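Local structure of proton-dependent oligopeptide transporter family protein (Xanthomonas campestris, 6EI3) at residues 81-86 and 177-182; 91-96 and 108-113. The protein belongs to the POT family of proton-coupled peptide transporters in the major facilitator superfamily and probably carries small peptides across the membrane, here captured in an auto-inhibited state. One frame throughout, in Å; residues are numbered along the deposited sequence.

How the contacts relate
Both contacts hold helix 62-95 to other helices of the same membrane domain, and their centres lie 10 Å apart. Contact 1 joins it to helix 168-188, far along the chain, and its touching residues are all buried; contact 2 joins it to the next helix, 100-117, near the turn between them, and is only partly buried. The chemistry differs too: a methionine sulfur over a tyrosine ring in 81-86/177-182, small aliphatic and thiol touches in 91-96/108-113. The two meet where Phe82 CD1 packs 3.2 Å from Phe112 O and Ile85 CD1 lies 3.7 Å from Phe112 CE2. Monoacylglycerol molecules line the outer flanks of both.

Contact 1: residues 81-86 and 177-182. With 78M ((2S)-2,3-dihydroxypropyl(7Z)-pentadec-7-enoate), chain B; 78M ((2S)-2,3-dihydroxypropyl(7Z)-pentadec-7-enoate), chain D.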
loop_
_atom_site.group_PDB
_atom_site.type_symbol
_atom_site.label_atom_id
_atom_site.label_comp_id
_atom_site.label_asym_id
_atom_site.label_seq_id
_atom_site.Cartn_x
_atom_site.Cartn_y
_atom_site.Cartn_z
ATOM N N TRP A 81 -16.718 14.758 -1.180
ATOM C CA TRP A 81 -17.193 14.096 -2.390
ATOM C C TRP A 81 -16.641 12.693 -2.556
ATOM O O TRP A 81 -17.396 11.809 -2.936
ATOM C CB TRP A 81 -16.971 14.968 -3.632
ATOM C CG TRP A 81 -18.014 16.044 -3.724
ATOM C CD1 TRP A 81 -17.843 17.373 -3.467
ATOM C CD2 TRP A 81 -19.426 15.854 -3.931
ATOM N NE1 TRP A 81 -19.044 18.036 -3.586
ATOM C CE2 TRP A 81 -20.033 17.127 -3.871
ATOM C CE3 TRP A 81 -20.235 14.729 -4.193
ATOM C CZ2 TRP A 81 -21.408 17.313 -4.077
ATOM C CZ3 TRP A 81 -21.597 14.912 -4.389
ATOM C CH2 TRP A 81 -22.171 16.192 -4.337
ATOM N N PHE A 82 -15.357 12.468 -2.242
ATOM C CA PHE A 82 -14.798 11.120 -2.292
ATOM C C PHE A 82 -15.441 10.248 -1.204
ATOM O O PHE A 82 -15.702 9.082 -1.462
ATOM C CB PHE A 82 -13.274 11.135 -2.144
ATOM C CG PHE A 82 -12.538 11.294 -3.452
ATOM C CD1 PHE A 82 -12.366 10.213 -4.309
ATOM C CD2 PHE A 82 -12.024 12.523 -3.831
ATOM C CE1 PHE A 82 -11.667 10.353 -5.512
ATOM C CE2 PHE A 82 -11.324 12.664 -5.038
ATOM C CZ PHE A 82 -11.151 11.578 -5.872
ATOM N N SER A 83 -15.726 10.822 -0.008
ATOM C CA SER A 83 -16.360 10.071 1.088
ATOM C C SER A 83 -17.789 9.644 0.743
ATOM O O SER A 83 -18.205 8.564 1.143
ATOM C CB SER A 83 -16.331 10.860 2.392
ATOM O OG SER A 83 -14.991 11.040 2.819
ATOM N N LEU A 84 -18.528 10.469 -0.003
ATOM C CA LEU A 84 -19.894 10.137 -0.423
ATOM C C LEU A 84 -19.870 9.017 -1.483
ATOM O O LEU A 84 -20.732 8.143 -1.470
ATOM C CB LEU A 84 -20.623 11.377 -0.970
ATOM C CG LEU A 84 -21.062 12.435 0.040
ATOM C CD1 LEU A 84 -21.412 13.740 -0.677
ATOM C CD2 LEU A 84 -22.241 11.961 0.878
ATOM N N ILE A 85 -18.878 9.047 -2.394
ATOM C CA ILE A 85 -18.692 7.998 -3.407
ATOM C C ILE A 85 -18.380 6.689 -2.657
ATOM O O ILE A 85 -18.944 5.639 -2.957
ATOM C CB ILE A 85 -17.589 8.400 -4.440
ATOM C CG1 ILE A 85 -18.122 9.536 -5.381
ATOM C CG2 ILE A 85 -17.141 7.189 -5.272
ATOM C CD1 ILE A 85 -17.079 10.278 -6.236
ATOM N N TYR A 86 -17.511 6.798 -1.639
ATOM C CA TYR A 86 -17.048 5.744 -0.756
ATOM C C TYR A 86 -18.278 5.074 -0.109
ATOM O O TYR A 86 -18.393 3.843 -0.148
ATOM C CB TYR A 86 -16.118 6.408 0.266
ATOM C CG TYR A 86 -15.119 5.569 1.032
ATOM C CD1 TYR A 86 -15.317 4.199 1.216
ATOM C CD2 TYR A 86 -14.046 6.164 1.685
ATOM C CE1 TYR A 86 -14.462 3.449 2.023
ATOM C CE2 TYR A 86 -13.210 5.434 2.521
ATOM C CZ TYR A 86 -13.406 4.070 2.669
ATOM O OH TYR A 86 -12.544 3.369 3.471
ATOM N N ILE A 177 -22.230 1.278 7.546
ATOM C CA ILE A 177 -22.825 2.237 8.513
ATOM C C ILE A 177 -21.751 3.133 9.149
ATOM O O ILE A 177 -21.937 4.344 9.264
ATOM C CB ILE A 177 -23.716 1.504 9.561
ATOM C CG1 ILE A 177 -25.006 0.936 8.896
ATOM C CG2 ILE A 177 -24.056 2.387 10.779
ATOM C CD1 ILE A 177 -26.102 2.023 8.304
ATOM N N LEU A 178 -20.607 2.547 9.495
ATOM C CA LEU A 178 -19.485 3.282 10.068
ATOM C C LEU A 178 -18.931 4.321 9.116
ATOM O O LEU A 178 -18.516 5.381 9.573
ATOM C CB LEU A 178 -18.383 2.330 10.555
ATOM C CG LEU A 178 -18.686 1.668 11.899
ATOM C CD1 LEU A 178 -17.757 0.526 12.127
ATOM C CD2 LEU A 178 -18.555 2.669 13.050
ATOM N N MET A 179 -18.947 4.034 7.806
ATOM C CA MET A 179 -18.488 4.961 6.772
ATOM C C MET A 179 -19.500 6.090 6.634
ATOM O O MET A 179 -19.107 7.241 6.458
ATOM C CB MET A 179 -18.280 4.229 5.425
ATOM C CG MET A 179 -17.454 5.021 4.428
ATOM S SD MET A 179 -15.862 5.620 5.105
ATOM C CE MET A 179 -15.892 7.306 4.493
ATOM N N PHE A 180 -20.805 5.773 6.727
ATOM C CA PHE A 180 -21.835 6.804 6.698
ATOM C C PHE A 180 -21.608 7.737 7.900
ATOM O O PHE A 180 -21.637 8.956 7.746
ATOM C CB PHE A 180 -23.262 6.206 6.729
ATOM C CG PHE A 180 -24.299 7.263 7.039
ATOM C CD1 PHE A 180 -24.789 8.095 6.039
ATOM C CD2 PHE A 180 -24.730 7.478 8.346
ATOM C CE1 PHE A 180 -25.725 9.097 6.336
ATOM C CE2 PHE A 180 -25.633 8.506 8.643
ATOM C CZ PHE A 180 -26.128 9.300 7.635
ATOM N N ILE A 181 -21.348 7.150 9.085
ATOM C CA ILE A 181 -21.092 7.908 10.318
ATOM C C ILE A 181 -19.810 8.716 10.187
ATOM O O ILE A 181 -19.788 9.850 10.654
ATOM C CB ILE A 181 -21.066 6.990 11.575
ATOM C CG1 ILE A 181 -22.486 6.419 11.880
ATOM C CG2 ILE A 181 -20.479 7.753 12.795
ATOM C CD1 ILE A 181 -22.504 5.239 12.895
ATOM N N ALA A 182 -18.739 8.131 9.575
ATOM C CA ALA A 182 -17.467 8.831 9.359
ATOM C C ALA A 182 -17.692 10.097 8.532
ATOM O O ALA A 182 -17.165 11.158 8.881
ATOM C CB ALA A 182 -16.474 7.922 8.629
HETATM O O21 78M B . -17.713 21.658 0.166
HETATM C C20 78M B . -18.577 21.824 -0.948
HETATM C C18 78M B . -19.400 20.579 -1.186
HETATM O O19 78M B . -19.966 20.621 -2.501
HETATM C C17 78M B . -20.493 20.410 -0.160
HETATM O O2 78M B . -21.057 19.099 -0.401
HETATM C C1 78M B . -21.924 18.621 0.499
HETATM O O1 78M B . -22.185 19.171 1.539
HETATM C C2 78M B . -22.534 17.329 0.027
HETATM C C3 78M B . -23.406 16.604 1.053
HETATM C C4 78M B . -22.616 15.970 2.193
HETATM C C5 78M B . -23.447 15.083 3.102
HETATM C C6 78M B . -22.765 14.740 4.422
HETATM C C7 78M B . -23.384 13.577 5.142
HETATM C C8 78M B . -24.419 13.574 5.976
HETATM C C9 78M B . -25.273 14.733 6.418
HETATM C C10 78M B . -26.337 14.332 7.449
HETATM C C11 78M B . -25.815 14.207 8.876
HETATM C C12 78M B . -26.683 13.361 9.797
HETATM C C13 78M B . -26.258 13.403 11.264
HETATM C C15 78M B . -26.085 10.998 12.142
HETATM C C14 78M B . -26.861 12.312 12.145
HETATM O O21 78M D . -30.247 -11.646 9.365
HETATM C C20 78M D . -31.090 -10.896 8.504
HETATM C C18 78M D . -30.577 -10.898 7.081
HETATM O O19 78M D . -29.147 -10.979 7.057
HETATM C C17 78M D . -31.033 -9.692 6.291
HETATM O O2 78M D . -30.596 -8.548 7.063
HETATM C C1 78M D . -30.259 -7.426 6.420
HETATM O O1 78M D . -30.139 -7.337 5.224
HETATM C C2 78M D . -30.094 -6.290 7.383
HETATM C C3 78M D . -28.651 -5.858 7.593
HETATM C C4 78M D . -28.570 -4.721 8.587
HETATM C C5 78M D . -27.197 -4.132 8.816
HETATM C C6 78M D . -27.239 -2.952 9.780
HETATM C C7 78M D . -25.889 -2.385 10.090
HETATM C C8 78M D . -25.428 -2.009 11.272
HETATM C C9 78M D . -26.131 -2.082 12.593
HETATM C C10 78M D . -25.376 -2.943 13.609
HETATM C C11 78M D . -24.606 -2.161 14.668
HETATM C C12 78M D . -23.391 -1.379 14.164
HETATM C C13 78M D . -22.691 -0.572 15.253
HETATM C C15 78M D . -22.070 1.678 14.287
HETATM C C14 78M D . -21.574 0.332 14.772
#
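A Met-aromatic contact between Met179 and Tyr86 joins two membrane helices of this major facilitator fold, 62-95 and 168-188. The sulfur sits over the middle of the phenol ring, Met179 SD being 3.7 Å from the Tyr86 ring centroid and only 11° off the ring normal. The methyl beyond it stays over the same face in a CH-pi contact, with Met179 CE 3.5 Å from Tyr86 CD2. With CG anti to the backbone N (chi1 -164°), the methionine is sent across to the tyrosine, and bends at chi2 and chi3 lay its end over the ring, so that the two side chains cross at about a right angle. Ser83 brushes the same methyl, one helical turn earlier; its OG is turned back to Ile79 O of its own helix. Tyr86 OH is hydrogen-bonded to Glu14 OE2 of helix 4-22, which anchors the far end of the phenol while Met179 lies over a face.

Away from this buried spot both helices meet monoacylglycerol. Ile177, Leu178 and Ile181 rest against one molecule's acyl chain, with Ile177 CG1 3.6 Å from its C7. On helix 62-95, Leu84 CD1 lies above one face of the Trp81 ring and also packs on the chain of a second molecule. That lipid's glycerol is held at the indole edge, where Trp81 NE1 donates to O19 at 3.0 Å.

Contact 2: residues 91-96 and 108-113; sequences ACLALF and GLIAFG. With 78M ((2S)-2,3-dihydroxypropyl(7Z)-pentadec-7-enoate), chain R.
Leu93 meets Ile110 tip to tip, methyl against methyl, in a helical hairpin of the major facilitator fold: helices 62-95 and 100-117 follow one another in the chain and their segments here run antiparallel. The touch is close, with Leu93 CD1 3.5 Å from Ile110 CD1, while Leu93 CG stands somewhat farther from the same methyl. Both side chains are extended at their second torsion (chi2 -177° for Leu93 and 165° for Ile110), which carries each CD1 out to the tip. The leucine needs that reach, because its CB does not point straight at the partner helix. Leu93 also leans on Phe103 and Leu107 of the returning helix, and Ile110 on Tyr86 and His90, so the methyl pair is part of a wider side-chain seam between the two helices.

Cys92 and Leu109 form the second touch, a looser one: Cys92 SG is 4.1 Å from Leu109 CD1. These residues also have the nearest backbones across the hairpin, their CA atoms 8.6 Å apart, and both are less buried than the methyl pair.

Helix 62-95 ends just past the contact. Phe96 leaves the helical conformation, yet its N still donates to Cys92 O, and Leu95 CB lies above one face of the Phe96 ring.

On helix 100-117 a flank of the 108-113 segment receives a monoacylglycerol. Phe112 adds its ring to the lipid site, touching C3 of the acyl chain through CE1, and meets the Phe61 ring edge-to-face. Gly108 lets the lipid come right up to the backbone: the double-bond carbon C8 lies 3.4 Å from Gly108 CA.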
loop_
_atom_site.group_PDB
_atom_site.type_symbol
_atom_site.label_atom_id
_atom_site.label_comp_id
_atom_site.label_asym_id
_atom_site.label_seq_id
_atom_site.Cartn_x
_atom_site.Cartn_y
_atom_site.Cartn_z
ATOM N N ALA A 91 -22.881 0.910 -0.036
ATOM C CA ALA A 91 -24.307 0.678 -0.337
ATOM C C ALA A 91 -24.461 -0.307 -1.520
ATOM O O ALA A 91 -25.428 -1.063 -1.571
ATOM C CB ALA A 91 -24.990 1.990 -0.682
ATOM N N CYS A 92 -23.508 -0.295 -2.470
ATOM C CA CYS A 92 -23.539 -1.221 -3.589
ATOM C C CYS A 92 -23.275 -2.640 -3.112
ATOM O O CYS A 92 -23.956 -3.559 -3.575
ATOM C CB CYS A 92 -22.578 -0.803 -4.690
ATOM S SG CYS A 92 -23.182 0.555 -5.717
ATOM N N LEU A 93 -22.375 -2.816 -2.118
ATOM C CA LEU A 93 -22.114 -4.142 -1.574
ATOM C C LEU A 93 -23.376 -4.753 -0.895
ATOM O O LEU A 93 -23.474 -5.980 -0.803
ATOM C CB LEU A 93 -20.889 -4.195 -0.651
ATOM C CG LEU A 93 -19.547 -3.600 -1.120
ATOM C CD1 LEU A 93 -18.487 -3.836 -0.090
ATOM C CD2 LEU A 93 -19.079 -4.150 -2.478
ATOM N N ALA A 94 -24.361 -3.890 -0.498
ATOM C CA ALA A 94 -25.653 -4.254 0.117
ATOM C C ALA A 94 -26.715 -4.518 -0.947
ATOM O O ALA A 94 -27.302 -5.593 -0.972
ATOM C CB ALA A 94 -26.121 -3.132 1.044
ATOM N N LEU A 95 -26.955 -3.535 -1.826
ATOM C CA LEU A 95 -27.914 -3.593 -2.928
ATOM C C LEU A 95 -27.590 -4.715 -3.933
ATOM O O LEU A 95 -28.502 -5.206 -4.597
ATOM C CB LEU A 95 -27.902 -2.242 -3.683
ATOM C CG LEU A 95 -28.878 -1.129 -3.254
ATOM C CD1 LEU A 95 -28.583 -0.614 -1.845
ATOM C CD2 LEU A 95 -28.775 0.066 -4.207
ATOM N N PHE A 96 -26.290 -5.092 -4.073
ATOM C CA PHE A 96 -25.869 -6.058 -5.083
ATOM C C PHE A 96 -24.980 -7.203 -4.586
ATOM O O PHE A 96 -24.154 -7.715 -5.338
ATOM C CB PHE A 96 -25.196 -5.315 -6.238
ATOM C CG PHE A 96 -25.984 -4.166 -6.829
ATOM C CD1 PHE A 96 -27.116 -4.401 -7.606
ATOM C CD2 PHE A 96 -25.573 -2.851 -6.644
ATOM C CE1 PHE A 96 -27.843 -3.338 -8.156
ATOM C CE2 PHE A 96 -26.294 -1.788 -7.208
ATOM C CZ PHE A 96 -27.429 -2.038 -7.952
ATOM N N GLY A 108 -15.189 -0.988 -6.739
ATOM C CA GLY A 108 -14.584 0.073 -7.543
ATOM C C GLY A 108 -14.792 1.452 -6.921
ATOM O O GLY A 108 -13.858 2.245 -6.819
ATOM N N LEU A 109 -16.016 1.725 -6.465
ATOM C CA LEU A 109 -16.391 2.984 -5.817
ATOM C C LEU A 109 -15.711 3.147 -4.453
ATOM O O LEU A 109 -15.293 4.258 -4.111
ATOM C CB LEU A 109 -17.927 3.080 -5.700
ATOM C CG LEU A 109 -18.719 3.185 -7.023
ATOM C CD1 LEU A 109 -20.222 3.144 -6.763
ATOM C CD2 LEU A 109 -18.329 4.435 -7.856
ATOM N N ILE A 110 -15.550 2.032 -3.700
ATOM C CA ILE A 110 -14.843 2.025 -2.408
ATOM C C ILE A 110 -13.387 2.310 -2.649
ATOM O O ILE A 110 -12.844 3.161 -1.969
ATOM C CB ILE A 110 -15.047 0.703 -1.608
ATOM C CG1 ILE A 110 -16.491 0.657 -1.050
ATOM C CG2 ILE A 110 -14.023 0.588 -0.437
ATOM C CD1 ILE A 110 -16.921 -0.708 -0.581
ATOM N N ALA A 111 -12.757 1.637 -3.652
ATOM C CA ALA A 111 -11.343 1.849 -3.985
ATOM C C ALA A 111 -11.085 3.327 -4.333
ATOM O O ALA A 111 -10.129 3.927 -3.853
ATOM C CB ALA A 111 -10.955 0.969 -5.169
ATOM N N PHE A 112 -11.956 3.894 -5.165
ATOM C CA PHE A 112 -11.897 5.282 -5.612
ATOM C C PHE A 112 -12.052 6.254 -4.455
ATOM O O PHE A 112 -11.264 7.201 -4.346
ATOM C CB PHE A 112 -12.996 5.526 -6.662
ATOM C CG PHE A 112 -12.966 6.859 -7.376
ATOM C CD1 PHE A 112 -12.042 7.105 -8.382
ATOM C CD2 PHE A 112 -13.928 7.827 -7.114
ATOM C CE1 PHE A 112 -12.055 8.311 -9.086
ATOM C CE2 PHE A 112 -13.957 9.023 -7.841
ATOM C CZ PHE A 112 -13.011 9.263 -8.810
ATOM N N GLY A 113 -13.061 6.017 -3.610
ATOM C CA GLY A 113 -13.325 6.877 -2.464
ATOM C C GLY A 113 -12.216 6.856 -1.430
ATOM O O GLY A 113 -11.755 7.915 -0.991
HETATM O O21 78M R . -5.617 9.863 -12.672
HETATM C C20 78M R . -6.798 10.035 -13.445
HETATM C C18 78M R . -7.755 8.886 -13.232
HETATM O O19 78M R . -7.291 7.722 -13.925
HETATM C C17 78M R . -9.173 9.227 -13.632
HETATM O O2 78M R . -9.941 8.082 -13.191
HETATM C C1 78M R . -11.262 8.072 -13.398
HETATM O O1 78M R . -11.922 9.052 -13.633
HETATM C C2 78M R . -11.795 6.673 -13.361
HETATM C C3 78M R . -12.655 6.365 -12.149
HETATM C C4 78M R . -13.914 5.609 -12.537
HETATM C C5 78M R . -14.565 4.831 -11.413
HETATM C C6 78M R . -13.936 3.467 -11.142
HETATM C C7 78M R . -14.870 2.645 -10.317
HETATM C C8 78M R . -15.339 1.430 -10.561
HETATM C C9 78M R . -15.016 0.482 -11.678
HETATM C C10 78M R . -15.354 -0.940 -11.234
HETATM C C11 78M R . -15.488 -1.949 -12.358
HETATM C C12 78M R . -16.493 -3.043 -12.047
HETATM C C13 78M R . -16.707 -4.033 -13.177
HETATM C C15 78M R . -18.043 -6.017 -13.999
HETATM C C14 78M R . -17.976 -4.855 -13.037
#